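PDB 5I0F: glycoside hydrolase family 31 from Trueperella pyogenes, which probably breaks down cycloalternan by cleaving its alpha-glucosidic linkages through a covalent glycosyl-enzyme intermediate. Local coordinates for residues F280-M290 with T520-Y528. Sequence-based numbering, arbitrary orientation.
Sequences FLDVAGRPAEM and TGSQAHGLY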
ATOM      1  N   PHE A 280      -1.997   5.031 -20.300  1.00 22.69           N
ATOM      2  CA  PHE A 280      -2.495   4.523 -19.021  1.00 21.86           C
ATOM      3  C   PHE A 280      -3.145   5.619 -18.166  1.00 21.80           C
ATOM      4  O   PHE A 280      -4.277   5.452 -17.672  1.00 21.29           O
ATOM      5  CB  PHE A 280      -1.375   3.801 -18.279  1.00 21.22           C
ATOM      6  CG  PHE A 280      -1.814   3.180 -16.962  1.00 20.40           C
ATOM      7  CD1 PHE A 280      -2.949   2.370 -16.888  1.00 20.17           C
ATOM      8  CD2 PHE A 280      -1.086   3.410 -15.799  1.00 20.31           C
ATOM      9  CE1 PHE A 280      -3.354   1.814 -15.673  1.00 19.85           C
ATOM     10  CE2 PHE A 280      -1.473   2.838 -14.586  1.00 19.54           C
ATOM     11  CZ  PHE A 280      -2.613   2.039 -14.527  1.00 19.69           C
ATOM     12  N   LEU A 281      -2.491   6.767 -18.072  1.00 21.92           N
ATOM     13  CA  LEU A 281      -3.053   7.900 -17.325  1.00 23.12           C
ATOM     14  C   LEU A 281      -4.401   8.409 -17.865  1.00 23.80           C
ATOM     15  O   LEU A 281      -5.276   8.812 -17.072  1.00 22.92           O
ATOM     16  CB  LEU A 281      -2.048   9.061 -17.263  1.00 24.11           C
ATOM     17  CG  LEU A 281      -0.763   8.759 -16.495  1.00 24.30           C
ATOM     18  CD1 LEU A 281       0.082  10.026 -16.416  1.00 24.87           C
ATOM     19  CD2 LEU A 281      -1.029   8.210 -15.112  1.00 24.55           C
ATOM     20  N   ASP A 282      -4.572   8.392 -19.188  1.00 24.15           N
ATOM     21  CA  ASP A 282      -5.852   8.708 -19.791  1.00 25.94           C
ATOM     22  C   ASP A 282      -6.989   7.798 -19.288  1.00 25.53           C
ATOM     23  O   ASP A 282      -8.113   8.259 -19.164  1.00 26.01           O
ATOM     24  CB  ASP A 282      -5.793   8.643 -21.327  1.00 27.74           C
ATOM     25  CG  ASP A 282      -5.076   9.833 -21.944  1.00 29.23           C
ATOM     26  OD1 ASP A 282      -4.987  10.903 -21.292  1.00 30.72           O
ATOM     27  OD2 ASP A 282      -4.618   9.688 -23.096  1.00 30.53           O
ATOM     28  N   VAL A 283      -6.681   6.540 -18.995  1.00 24.19           N
ATOM     29  CA  VAL A 283      -7.656   5.583 -18.484  1.00 24.72           C
ATOM     30  C   VAL A 283      -7.777   5.642 -16.946  1.00 24.24           C
ATOM     31  O   VAL A 283      -8.892   5.642 -16.392  1.00 24.03           O
ATOM     32  CB  VAL A 283      -7.280   4.167 -18.974  1.00 25.63           C
ATOM     33  CG1 VAL A 283      -8.070   3.078 -18.263  1.00 26.20           C
ATOM     34  CG2 VAL A 283      -7.497   4.077 -20.477  1.00 26.55           C
ATOM     35  N   ALA A 284      -6.638   5.717 -16.266  1.00 23.42           N
ATOM     36  CA  ALA A 284      -6.587   5.643 -14.804  1.00 22.90           C
ATOM     37  C   ALA A 284      -6.976   6.928 -14.090  1.00 22.89           C
ATOM     38  O   ALA A 284      -7.650   6.862 -13.085  1.00 22.95           O
ATOM     39  CB  ALA A 284      -5.218   5.193 -14.342  1.00 22.63           C
ATOM     40  N   GLY A 285      -6.555   8.075 -14.612  1.00 23.26           N
ATOM     41  CA  GLY A 285      -6.700   9.377 -13.957  1.00 24.23           C
ATOM     42  C   GLY A 285      -5.309   9.959 -13.818  1.00 24.70           C
ATOM     43  O   GLY A 285      -4.338   9.225 -13.805  1.00 25.56           O
ATOM     44  N   ARG A 286      -5.215  11.276 -13.768  1.00 25.88           N
ATOM     45  CA  ARG A 286      -3.932  11.980 -13.758  1.00 26.65           C
ATOM     46  C   ARG A 286      -3.691  12.667 -12.417  1.00 26.00           C
ATOM     47  O   ARG A 286      -4.640  13.050 -11.776  1.00 25.31           O
ATOM     48  CB  ARG A 286      -3.910  13.030 -14.861  1.00 27.92           C
ATOM     49  CG  ARG A 286      -3.721  12.435 -16.243  1.00 28.80           C
ATOM     50  CD  ARG A 286      -3.834  13.476 -17.334  1.00 29.32           C
ATOM     51  NE  ARG A 286      -3.665  12.834 -18.635  1.00 29.65           N
ATOM     52  CZ  ARG A 286      -2.502  12.536 -19.212  1.00 30.27           C
ATOM     53  NH1 ARG A 286      -1.331  12.845 -18.640  1.00 29.77           N
ATOM     54  NH2 ARG A 286      -2.509  11.946 -20.405  1.00 30.74           N
ATOM     55  N   PRO A 287      -2.417  12.859 -12.021  1.00 26.59           N
ATOM     56  CA  PRO A 287      -2.150  13.642 -10.796  1.00 27.45           C
ATOM     57  C   PRO A 287      -2.767  15.041 -10.826  1.00 28.97           C
ATOM     58  O   PRO A 287      -2.852  15.664 -11.890  1.00 29.19           O
ATOM     59  CB  PRO A 287      -0.617  13.723 -10.711  1.00 27.40           C
ATOM     60  CG  PRO A 287      -0.079  13.075 -11.936  1.00 27.42           C
ATOM     61  CD  PRO A 287      -1.185  12.414 -12.693  1.00 27.15           C
ATOM     62  N   ALA A 288      -3.218  15.463  -9.647  1.00 30.92           N
ATOM     63  CA  ALA A 288      -3.823  16.771  -9.393  1.00 32.45           C
ATOM     64  C   ALA A 288      -2.750  17.852  -9.223  1.00 30.15           C
ATOM     65  O   ALA A 288      -1.618  17.531  -8.853  1.00 29.50           O
ATOM     66  CB  ALA A 288      -4.638  16.662  -8.095  1.00 33.77           C
ATOM     67  N   GLU A 289      -3.107  19.115  -9.445  1.00 28.62           N
ATOM     68  CA  GLU A 289      -2.250  20.242  -9.033  1.00 27.94           C
ATOM     69  C   GLU A 289      -2.144  20.287  -7.491  1.00 25.85           C
ATOM     70  O   GLU A 289      -3.133  20.035  -6.787  1.00 24.24           O
ATOM     71  CB  GLU A 289      -2.811  21.584  -9.486  1.00 29.88           C
ATOM     72  CG  GLU A 289      -2.923  21.806 -11.004  1.00 31.25           C
ATOM     73  CD  GLU A 289      -4.328  22.183 -11.415  1.00 31.80           C
ATOM     74  OE1 GLU A 289      -4.530  23.149 -12.121  1.00 32.29           O
ATOM     75  OE2 GLU A 289      -5.262  21.465 -11.023  1.00 35.28           O
ATOM     76  N   MET A 290      -0.961  20.635  -6.989  1.00 24.80           N
ATOM     77  CA  MET A 290      -0.712  20.694  -5.538  1.00 24.48           C
ATOM     78  C   MET A 290      -0.090  22.024  -5.152  1.00 23.89           C
ATOM     79  O   MET A 290       0.543  22.665  -5.972  1.00 24.06           O
ATOM     80  CB  MET A 290       0.195  19.538  -5.102  1.00 24.34           C
ATOM     81  CG  MET A 290      -0.491  18.186  -5.068  1.00 24.75           C
ATOM     82  SD  MET A 290      -1.673  18.088  -3.697  1.00 25.21           S
ATOM     83  CE  MET A 290      -2.763  16.806  -4.240  1.00 25.50           C
ATOM     84  N   THR A 520      -5.294   1.227  -9.313  1.00 18.42           N
ATOM     85  CA  THR A 520      -5.613   2.031 -10.498  1.00 18.96           C
ATOM     86  C   THR A 520      -6.610   3.125 -10.116  1.00 19.11           C
ATOM     87  O   THR A 520      -7.615   2.830  -9.476  1.00 19.30           O
ATOM     88  CB  THR A 520      -6.232   1.130 -11.579  1.00 19.60           C
ATOM     89  OG1 THR A 520      -5.448  -0.056 -11.727  1.00 19.82           O
ATOM     90  CG2 THR A 520      -6.328   1.837 -12.910  1.00 19.78           C
ATOM     91  N   GLY A 521      -6.307   4.373 -10.486  1.00 19.25           N
ATOM     92  CA  GLY A 521      -7.080   5.546 -10.080  1.00 19.29           C
ATOM     93  C   GLY A 521      -6.498   6.361  -8.933  1.00 19.26           C
ATOM     94  O   GLY A 521      -6.805   7.554  -8.816  1.00 19.06           O
ATOM     95  N   SER A 522      -5.638   5.747  -8.104  1.00 18.62           N
ATOM     96  CA  SER A 522      -4.941   6.464  -7.041  1.00 18.55           C
ATOM     97  C   SER A 522      -4.097   7.667  -7.518  1.00 19.22           C
ATOM     98  O   SER A 522      -3.886   8.613  -6.739  1.00 18.71           O
ATOM     99  CB  SER A 522      -4.096   5.512  -6.188  1.00 18.39           C
ATOM    100  OG  SER A 522      -4.935   4.616  -5.477  1.00 17.72           O
ATOM    101  N   GLN A 523      -3.679   7.649  -8.783  1.00 19.84           N
ATOM    102  CA  GLN A 523      -2.901   8.740  -9.387  1.00 20.27           C
ATOM    103  C   GLN A 523      -3.581  10.125  -9.208  1.00 20.41           C
ATOM    104  O   GLN A 523      -2.893  11.138  -9.030  1.00 20.63           O
ATOM    105  CB  GLN A 523      -2.686   8.500 -10.885  1.00 21.20           C
ATOM    106  CG  GLN A 523      -1.892   7.256 -11.274  1.00 21.20           C
ATOM    107  CD  GLN A 523      -2.732   6.011 -11.540  1.00 21.66           C
ATOM    108  OE1 GLN A 523      -3.843   5.850 -11.020  1.00 21.21           O
ATOM    109  NE2 GLN A 523      -2.175   5.090 -12.333  1.00 22.19           N
ATOM    110  N   ALA A 524      -4.914  10.151  -9.234  1.00 20.36           N
ATOM    111  CA  ALA A 524      -5.683  11.377  -9.106  1.00 21.47           C
ATOM    112  C   ALA A 524      -5.878  11.904  -7.685  1.00 21.74           C
ATOM    113  O   ALA A 524      -6.376  13.023  -7.512  1.00 22.46           O
ATOM    114  CB  ALA A 524      -7.054  11.199  -9.785  1.00 22.50           C
ATOM    115  N   HIS A 525      -5.503  11.134  -6.665  1.00 20.93           N
ATOM    116  CA  HIS A 525      -5.953  11.406  -5.300  1.00 20.99           C
ATOM    117  C   HIS A 525      -4.786  11.562  -4.337  1.00 21.26           C
ATOM    118  O   HIS A 525      -4.458  10.642  -3.599  1.00 22.91           O
ATOM    119  CB  HIS A 525      -6.911  10.291  -4.828  1.00 20.79           C
ATOM    120  CG  HIS A 525      -8.119  10.138  -5.693  1.00 21.31           C
ATOM    121  ND1 HIS A 525      -9.046  11.146  -5.863  1.00 21.93           N
ATOM    122  CD2 HIS A 525      -8.559   9.098  -6.436  1.00 22.05           C
ATOM    123  CE1 HIS A 525      -9.995  10.736  -6.678  1.00 22.24           C
ATOM    124  NE2 HIS A 525      -9.711   9.508  -7.060  1.00 22.30           N
ATOM    125  N   GLY A 526      -4.190  12.744  -4.350  1.00 20.48           N
ATOM    126  CA  GLY A 526      -3.239  13.153  -3.336  1.00 20.49           C
ATOM    127  C   GLY A 526      -1.846  12.588  -3.458  1.00 19.90           C
ATOM    128  O   GLY A 526      -1.346  12.353  -4.580  1.00 19.72           O
ATOM    129  N   LEU A 527      -1.236  12.388  -2.278  1.00 19.14           N
ATOM    130  CA  LEU A 527       0.154  12.019  -2.078  1.00 18.92           C
ATOM    131  C   LEU A 527       0.264  10.618  -1.483  1.00 18.02           C
ATOM    132  O   LEU A 527      -0.705  10.101  -0.884  1.00 16.94           O
ATOM    133  CB  LEU A 527       0.806  12.974  -1.074  1.00 19.80           C
ATOM    134  CG  LEU A 527       1.226  14.352  -1.522  1.00 21.34           C
ATOM    135  CD1 LEU A 527       0.192  15.094  -2.327  1.00 22.36           C
ATOM    136  CD2 LEU A 527       1.703  15.147  -0.319  1.00 21.85           C
ATOM    137  N   TYR A 528       1.440  10.014  -1.658  1.00 16.98           N
ATOM    138  CA  TYR A 528       1.704   8.641  -1.237  1.00 16.58           C
ATOM    139  C   TYR A 528       3.038   8.506  -0.543  1.00 16.39           C
ATOM    140  O   TYR A 528       3.988   9.191  -0.883  1.00 17.05           O
ATOM    141  CB  TYR A 528       1.572   7.653  -2.412  1.00 16.77           C
ATOM    142  CG  TYR A 528       0.142   7.636  -2.878  1.00 16.62           C
ATOM    143  CD1 TYR A 528      -0.330   8.598  -3.769  1.00 16.91           C
ATOM    144  CD2 TYR A 528      -0.783   6.750  -2.312  1.00 17.04           C
ATOM    145  CE1 TYR A 528      -1.681   8.665  -4.108  1.00 17.32           C
ATOM    146  CE2 TYR A 528      -2.121   6.784  -2.680  1.00 17.01           C
ATOM    147  CZ  TYR A 528      -2.562   7.745  -3.569  1.00 17.28           C
ATOM    148  OH  TYR A 528      -3.903   7.783  -3.858  1.00 18.09           O
TER
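Thr-520 touches the last turn of helix 273-284 through its methyl. Thr-520 CG2 lies 3.8 Å from Ala-284 CB and also meets the Phe-280 ring near CZ. At Gly-521 the backbone takes over: Gly-521 CA sends a C-H toward Ala-284 O, 3.3 Å away. Gly-521 has positive phi (101°), a backbone shape that favours glycine.

Gln-523 has the largest share of the contact. Its chain bends at chi2, which turns the amide back over its own turn. Gln-523 OE1 accepts a hydrogen bond from Gly-521 N at 2.9 Å, in the carbonyl plane but bent (134° at the hydrogen). NE2 bonds to the carbonyl of Cys-553. Both ends of the amide are thus held, which fixes its rotation. The amide then lies against Ala-284 CB, with Gln-523 NE2 3.3 Å from Phe-280 CE2; ring and amide planes are 64° apart. Farther back, CG meets Leu-281 CD2, and CB sits beside Gly-285 O. The Gln-523 carbonyl receives a C-H from Pro-287 CA. In return, Ala-524 CA points its C-H at Arg-286 O, so the two backbones exchange weak C-H...O contacts where they run closest.

Beyond Ala-524 the contact turns apolar. Met-290 CE rests on Gly-526 CA, and Met-290 SD is 3.8 Å from Leu-527 CD1. The two side chains lie alongside each other and run antiparallel.

The contact joins the helix and linker leading into the TIM barrel to the loop before its sixth strand, 527-529. That strand pairs with 513-515 and 558-561. Phe-280 stacks on Phe-215 of strand 212-219, while Ser-522 and His-525 pack on helix 485-506. Pro-287 packs on Leu-556 and Met-290 on Tyr-557, in the loop before strand 558-561, and Ala-288 O is hydrogen-bonded to Tyr-557 OH.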